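Local coordinates for protein OLD nuclease (Thermus scotoductus, PDB 6P74) that degrades linear and supercoiled double-stranded DNA in the 5' to 3' direction with divalent metal ions and hydrolyses ATP in a DNA-stimulated manner, at residues Leu156-Gln161 with Leu266-Gly271; Ala262-Gly267 with Ala298-Cys303. One frame throughout, in Å; residues are numbered along the deposited sequence.

Interaction 1. Residues Leu156-Gln161 with Leu266-Gly271; sequences LGRLLQ and LGEKIG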
loop_
_atom_site.group_PDB
_atom_site.type_symbol
_atom_site.label_atom_id
_atom_site.label_comp_id
_atom_site.label_asym_id
_atom_site.label_seq_id
_atom_site.Cartn_x
_atom_site.Cartn_y
_atom_site.Cartn_z
ATOM N N LEU A 156 3.097 9.750 -19.851
ATOM C CA LEU A 156 2.815 10.770 -20.852
ATOM C C LEU A 156 4.010 11.700 -21.024
ATOM O O LEU A 156 4.354 12.087 -22.149
ATOM C CB LEU A 156 1.568 11.551 -20.449
ATOM C CG LEU A 156 1.006 12.510 -21.492
ATOM C CD1 LEU A 156 0.676 11.779 -22.809
ATOM C CD2 LEU A 156 -0.228 13.155 -20.907
ATOM N N GLY A 157 4.672 12.044 -19.915
ATOM C CA GLY A 157 5.872 12.865 -19.997
ATOM C C GLY A 157 6.913 12.295 -20.939
ATOM O O GLY A 157 7.531 13.029 -21.716
ATOM N N ARG A 158 7.128 10.979 -20.888
ATOM C CA ARG A 158 8.103 10.405 -21.806
ATOM C C ARG A 158 7.608 10.502 -23.245
ATOM O O ARG A 158 8.415 10.682 -24.165
ATOM C CB ARG A 158 8.425 8.963 -21.395
ATOM C CG ARG A 158 9.307 8.185 -22.363
ATOM C CD ARG A 158 10.658 8.869 -22.596
ATOM N NE ARG A 158 11.425 8.242 -23.682
ATOM C CZ ARG A 158 11.268 8.509 -24.985
ATOM N NH1 ARG A 158 10.359 9.394 -25.397
ATOM N NH2 ARG A 158 12.020 7.887 -25.887
ATOM N N LEU A 159 6.288 10.445 -23.455
ATOM C CA LEU A 159 5.757 10.573 -24.810
ATOM C C LEU A 159 6.035 11.957 -25.395
ATOM O O LEU A 159 6.398 12.081 -26.574
ATOM C CB LEU A 159 4.255 10.282 -24.822
ATOM C CG LEU A 159 3.546 10.335 -26.181
ATOM C CD1 LEU A 159 4.063 9.267 -27.137
ATOM C CD2 LEU A 159 2.029 10.201 -26.021
ATOM N N LEU A 160 5.868 13.006 -24.587
ATOM C CA LEU A 160 6.010 14.386 -25.044
ATOM C C LEU A 160 7.448 14.887 -25.075
ATOM O O LEU A 160 7.667 16.028 -25.481
ATOM C CB LEU A 160 5.189 15.326 -24.155
ATOM C CG LEU A 160 3.678 15.092 -24.137
ATOM C CD1 LEU A 160 3.036 15.893 -23.014
ATOM C CD2 LEU A 160 3.074 15.458 -25.483
ATOM N N GLN A 161 8.433 14.092 -24.670
ATOM C CA GLN A 161 9.752 14.691 -24.524
ATOM C C GLN A 161 10.347 15.083 -25.882
ATOM O O GLN A 161 11.141 16.031 -25.940
ATOM C CB GLN A 161 10.687 13.766 -23.730
ATOM C CG GLN A 161 11.446 12.722 -24.529
ATOM C CD GLN A 161 12.451 11.947 -23.670
ATOM O OE1 GLN A 161 12.477 12.078 -22.431
ATOM N NE2 GLN A 161 13.284 11.138 -24.327
ATOM N N LEU A 266 5.772 6.515 -32.867
ATOM C CA LEU A 266 6.876 7.464 -32.750
ATOM C C LEU A 266 8.227 6.770 -32.824
ATOM O O LEU A 266 9.235 7.425 -33.111
ATOM C CB LEU A 266 6.773 8.266 -31.450
ATOM C CG LEU A 266 5.865 9.505 -31.467
ATOM C CD1 LEU A 266 6.311 10.523 -32.518
ATOM C CD2 LEU A 266 4.384 9.136 -31.668
ATOM N N GLY A 267 8.263 5.461 -32.581
ATOM C CA GLY A 267 9.445 4.666 -32.810
ATOM C C GLY A 267 10.570 4.859 -31.827
ATOM O O GLY A 267 11.531 4.086 -31.865
ATOM N N GLU A 268 10.494 5.849 -30.947
ATOM C CA GLU A 268 11.572 6.059 -29.997
ATOM C C GLU A 268 11.622 4.920 -28.985
ATOM O O GLU A 268 10.591 4.437 -28.514
ATOM C CB GLU A 268 11.402 7.398 -29.282
ATOM C CG GLU A 268 11.716 8.615 -30.141
ATOM C CD GLU A 268 11.984 9.844 -29.299
ATOM O OE1 GLU A 268 11.897 9.720 -28.061
ATOM O OE2 GLU A 268 12.283 10.926 -29.861
ATOM N N LYS A 269 12.836 4.479 -28.670
ATOM C CA LYS A 269 13.035 3.534 -27.584
ATOM C C LYS A 269 12.653 4.185 -26.258
ATOM O O LYS A 269 12.945 5.360 -26.023
ATOM C CB LYS A 269 14.496 3.067 -27.563
ATOM C CG LYS A 269 14.965 2.377 -28.855
ATOM C CD LYS A 269 16.200 1.519 -28.608
ATOM C CE LYS A 269 16.266 0.315 -29.551
ATOM N NZ LYS A 269 16.755 0.700 -30.904
ATOM N N ILE A 270 11.993 3.422 -25.384
ATOM C CA ILE A 270 11.509 3.993 -24.132
ATOM C C ILE A 270 11.951 3.183 -22.920
ATOM O O ILE A 270 11.538 3.471 -21.793
ATOM C CB ILE A 270 9.979 4.150 -24.157
ATOM C CG1 ILE A 270 9.299 2.797 -24.325
ATOM C CG2 ILE A 270 9.569 5.101 -25.278
ATOM C CD1 ILE A 270 7.798 2.860 -24.219
ATOM N N GLY A 271 12.799 2.180 -23.125
ATOM C CA GLY A 271 13.351 1.461 -21.990
ATOM C C GLY A 271 12.365 0.517 -21.324
ATOM O O GLY A 271 11.569 -0.137 -22.006
#
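The Arg158 side chain leaves the helix with CG anti to the backbone N (chi1 173°) and then bends at chi2, a course that swings the guanidinium out to Glu268 and the backbone of Lys269. Glu268 answers from the loop with CG anti to its own carbonyl carbon and an extended chain beyond, which carries OE1 to the edge of the guanidinium. The salt bridge is carried by one carboxylate oxygen: OE1 of Glu268 lies 2.8 Å from Arg158 NH2 and also takes a weak bond from NH1 at 3.1 Å. It meets NH2 through its anti lone pair, and the carboxylate and guanidinium planes stand 61° apart, so this is not the flat, two-oxygen pairing of an end-on bridge. Arg158 NH2 has a second acceptor, Lys269 O at 2.7 Å; both acceptors lie tilted from the guanidinium plane, Lys269 O by 27°. Two acceptors thus grip one nitrogen, and the loop is tied to the helix through side chain and backbone together. Both faces of the guanidinium are occupied. NE2 of Gln161, one turn farther along the helix, sits over its centre, 3.3 Å above the plane, while the methyl CG2 of Ile270 packs against the opposite face, offset toward the rim and 3.8 Å from Arg158 CZ. Arg158 also touches Phe263 on helix 246-266, and Glu268 OE2 makes a long, weak ion pair with Arg165 of the same helix as Arg158. Beside the contact, Leu159 packs on Ile192 of the second subunit. The arrangement is a surface salt bridge between a helix and a connecting loop, pinning helix 154-166, in what is assigned as the dimerization domain, to the turn between helix 246-266 and strand 272-276 of the ATPase domain.

Interaction 2. Residues Ala262-Gly267 with Ala298-Cys303; sequences AFRQLG and ADKDQC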
loop_
_atom_site.group_PDB
_atom_site.type_symbol
_atom_site.label_atom_id
_atom_site.label_comp_id
_atom_site.label_asym_id
_atom_site.label_seq_id
_atom_site.Cartn_x
_atom_site.Cartn_y
_atom_site.Cartn_z
ATOM N N ALA A 262 0.770 5.426 -29.553
ATOM C CA ALA A 262 1.547 6.559 -30.051
ATOM C C ALA A 262 3.050 6.281 -29.940
ATOM O O ALA A 262 3.811 6.590 -30.864
ATOM C CB ALA A 262 1.166 7.836 -29.306
ATOM N N PHE A 263 3.494 5.673 -28.832
ATOM C CA PHE A 263 4.898 5.278 -28.705
ATOM C C PHE A 263 5.351 4.440 -29.887
ATOM O O PHE A 263 6.423 4.668 -30.454
ATOM C CB PHE A 263 5.115 4.490 -27.420
ATOM C CG PHE A 263 5.357 5.341 -26.210
ATOM C CD1 PHE A 263 6.278 6.364 -26.235
ATOM C CD2 PHE A 263 4.675 5.094 -25.030
ATOM C CE1 PHE A 263 6.501 7.133 -25.109
ATOM C CE2 PHE A 263 4.890 5.868 -23.912
ATOM C CZ PHE A 263 5.799 6.884 -23.950
ATOM N N ARG A 264 4.556 3.435 -30.256
ATOM C CA ARG A 264 4.984 2.517 -31.304
ATOM C C ARG A 264 5.128 3.236 -32.631
ATOM O O ARG A 264 6.048 2.944 -33.407
ATOM C CB ARG A 264 4.004 1.352 -31.432
ATOM C CG ARG A 264 4.571 0.204 -32.231
ATOM C CD ARG A 264 3.793 0.014 -33.490
ATOM N NE ARG A 264 2.430 -0.378 -33.175
ATOM C CZ ARG A 264 1.415 -0.284 -34.023
ATOM N NH1 ARG A 264 1.607 0.205 -35.248
ATOM N NH2 ARG A 264 0.201 -0.675 -33.641
ATOM N N GLN A 265 4.218 4.175 -32.913
ATOM C CA GLN A 265 4.326 4.977 -34.124
ATOM C C GLN A 265 5.478 5.967 -34.052
ATOM O O GLN A 265 6.093 6.257 -35.082
ATOM C CB GLN A 265 3.026 5.725 -34.389
ATOM C CG GLN A 265 1.833 4.818 -34.516
ATOM C CD GLN A 265 0.688 5.503 -35.214
ATOM O OE1 GLN A 265 0.876 6.539 -35.862
ATOM N NE2 GLN A 265 -0.510 4.943 -35.081
ATOM N N LEU A 266 5.772 6.515 -32.867
ATOM C CA LEU A 266 6.876 7.464 -32.750
ATOM C C LEU A 266 8.227 6.770 -32.824
ATOM O O LEU A 266 9.235 7.425 -33.111
ATOM C CB LEU A 266 6.773 8.266 -31.450
ATOM C CG LEU A 266 5.865 9.505 -31.467
ATOM C CD1 LEU A 266 6.311 10.523 -32.518
ATOM C CD2 LEU A 266 4.384 9.136 -31.668
ATOM N N GLY A 267 8.263 5.461 -32.581
ATOM C CA GLY A 267 9.445 4.666 -32.810
ATOM C C GLY A 267 10.570 4.859 -31.827
ATOM O O GLY A 267 11.531 4.086 -31.865
ATOM N N ALA A 298 8.254 -5.009 -27.751
ATOM C CA ALA A 298 9.297 -5.803 -27.118
ATOM C C ALA A 298 10.149 -6.529 -28.155
ATOM O O ALA A 298 11.380 -6.546 -28.051
ATOM C CB ALA A 298 8.679 -6.797 -26.142
ATOM N N ASP A 299 9.513 -7.129 -29.163
ATOM C CA ASP A 299 10.256 -7.906 -30.153
ATOM C C ASP A 299 11.127 -7.011 -31.029
ATOM O O ASP A 299 12.268 -7.362 -31.354
ATOM C CB ASP A 299 9.283 -8.711 -31.015
ATOM C CG ASP A 299 8.597 -9.835 -30.246
ATOM O OD1 ASP A 299 9.014 -10.125 -29.099
ATOM O OD2 ASP A 299 7.636 -10.426 -30.791
ATOM N N LYS A 300 10.592 -5.860 -31.435
ATOM C CA LYS A 300 11.300 -4.815 -32.159
ATOM C C LYS A 300 12.376 -4.145 -31.313
ATOM O O LYS A 300 13.106 -3.300 -31.831
ATOM C CB LYS A 300 10.270 -3.783 -32.646
ATOM C CG LYS A 300 10.817 -2.614 -33.409
ATOM C CD LYS A 300 9.786 -1.485 -33.524
ATOM C CE LYS A 300 8.556 -1.895 -34.326
ATOM N NZ LYS A 300 7.568 -0.776 -34.383
ATOM N N ASP A 301 12.481 -4.482 -30.028
ATOM C CA ASP A 301 13.535 -3.966 -29.151
ATOM C C ASP A 301 13.346 -2.491 -28.808
ATOM O O ASP A 301 14.304 -1.791 -28.464
ATOM C CB ASP A 301 14.918 -4.187 -29.759
ATOM C CG ASP A 301 15.812 -4.995 -28.855
ATOM O OD1 ASP A 301 15.574 -4.950 -27.626
ATOM O OD2 ASP A 301 16.741 -5.667 -29.360
ATOM N N GLN A 302 12.108 -2.021 -28.883
ATOM C CA GLN A 302 11.770 -0.641 -28.589
ATOM C C GLN A 302 11.486 -0.400 -27.116
ATOM O O GLN A 302 11.415 0.756 -26.689
ATOM C CB GLN A 302 10.549 -0.228 -29.417
ATOM C CG GLN A 302 10.072 1.176 -29.157
ATOM C CD GLN A 302 8.912 1.547 -30.057
ATOM O OE1 GLN A 302 8.308 0.683 -30.703
ATOM N NE2 GLN A 302 8.604 2.838 -30.121
ATOM N N CYS A 303 11.303 -1.455 -26.335
ATOM C CA CYS A 303 11.145 -1.323 -24.895
ATOM C C CYS A 303 11.203 -2.717 -24.290
ATOM O O CYS A 303 11.242 -3.727 -24.998
ATOM C CB CYS A 303 9.828 -0.642 -24.534
ATOM S SG CYS A 303 8.428 -1.682 -24.910
#
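Gln302 reaches across to Phe263, Arg264 and Gly267 at the end of helix 246-266. From CB its chain runs straight: CG is anti to the backbone N (chi1 178°) and the next torsion is equally extended, which sets the amide against the last turn of that helix. Gln302 CD lies 4.0 Å from Phe263 O and 4.1 Å from Gly267 O. OE1 lies against Arg264, 3.8 Å from its CA, and is buried without a polar partner. NE2 does the bonding: it donates to Phe263 O at 2.9 Å, with an N-H...O angle of 131°, approaching from above the carbonyl plane, not along a lone pair. Phe263 O also accepts a bond from Gly267 N, in the last turn of the helix, and therefore serves two donors. The same NE2 comes within 3.3 Å of Gly267 C and also donates to Glu268 O. Gly267 itself leaves the helix with positive phi. Alongside, the bent Arg264 chain crosses Lys300 at about a right angle, with Lys300 NZ 3.8 Å from Arg264 CG; the guanidinium is held by a salt bridge to Glu261. Ala262 packs on Thr195 of the second subunit. Asp301 closes helix 284-299 with a Schellman motif, from which the chain passes through Gln302 to strand 304-308. The contact thus joins the C-terminal ends of helices 246-266 and 284-299, just ahead of the neighbouring parallel strands 272-276 and 304-308.

Overall arrangement
Interactions 1 and 2 share Leu266 and Gly267, and their centres are 9 Å apart. The loop 266-271 lies between helix 154-166 on one flank and residues 298-303 on the other. Two probable hydrogen bonds join the contacts directly: Ile270 N to Gln302 O and Gln302 NE2 to Glu268 O, each 3.0 Å. Phe263, whose O is an acceptor in interaction 2, turns its side chain to Ile270 of interaction 1. Interaction 1 joins the dimerization region to the ATPase region; interaction 2 lies within the ATPase region and joins the loops that lead into strands 272-276 and 304-308. Both touch the second subunit, and both lie away from the ATP-binding and Toprim metal sites.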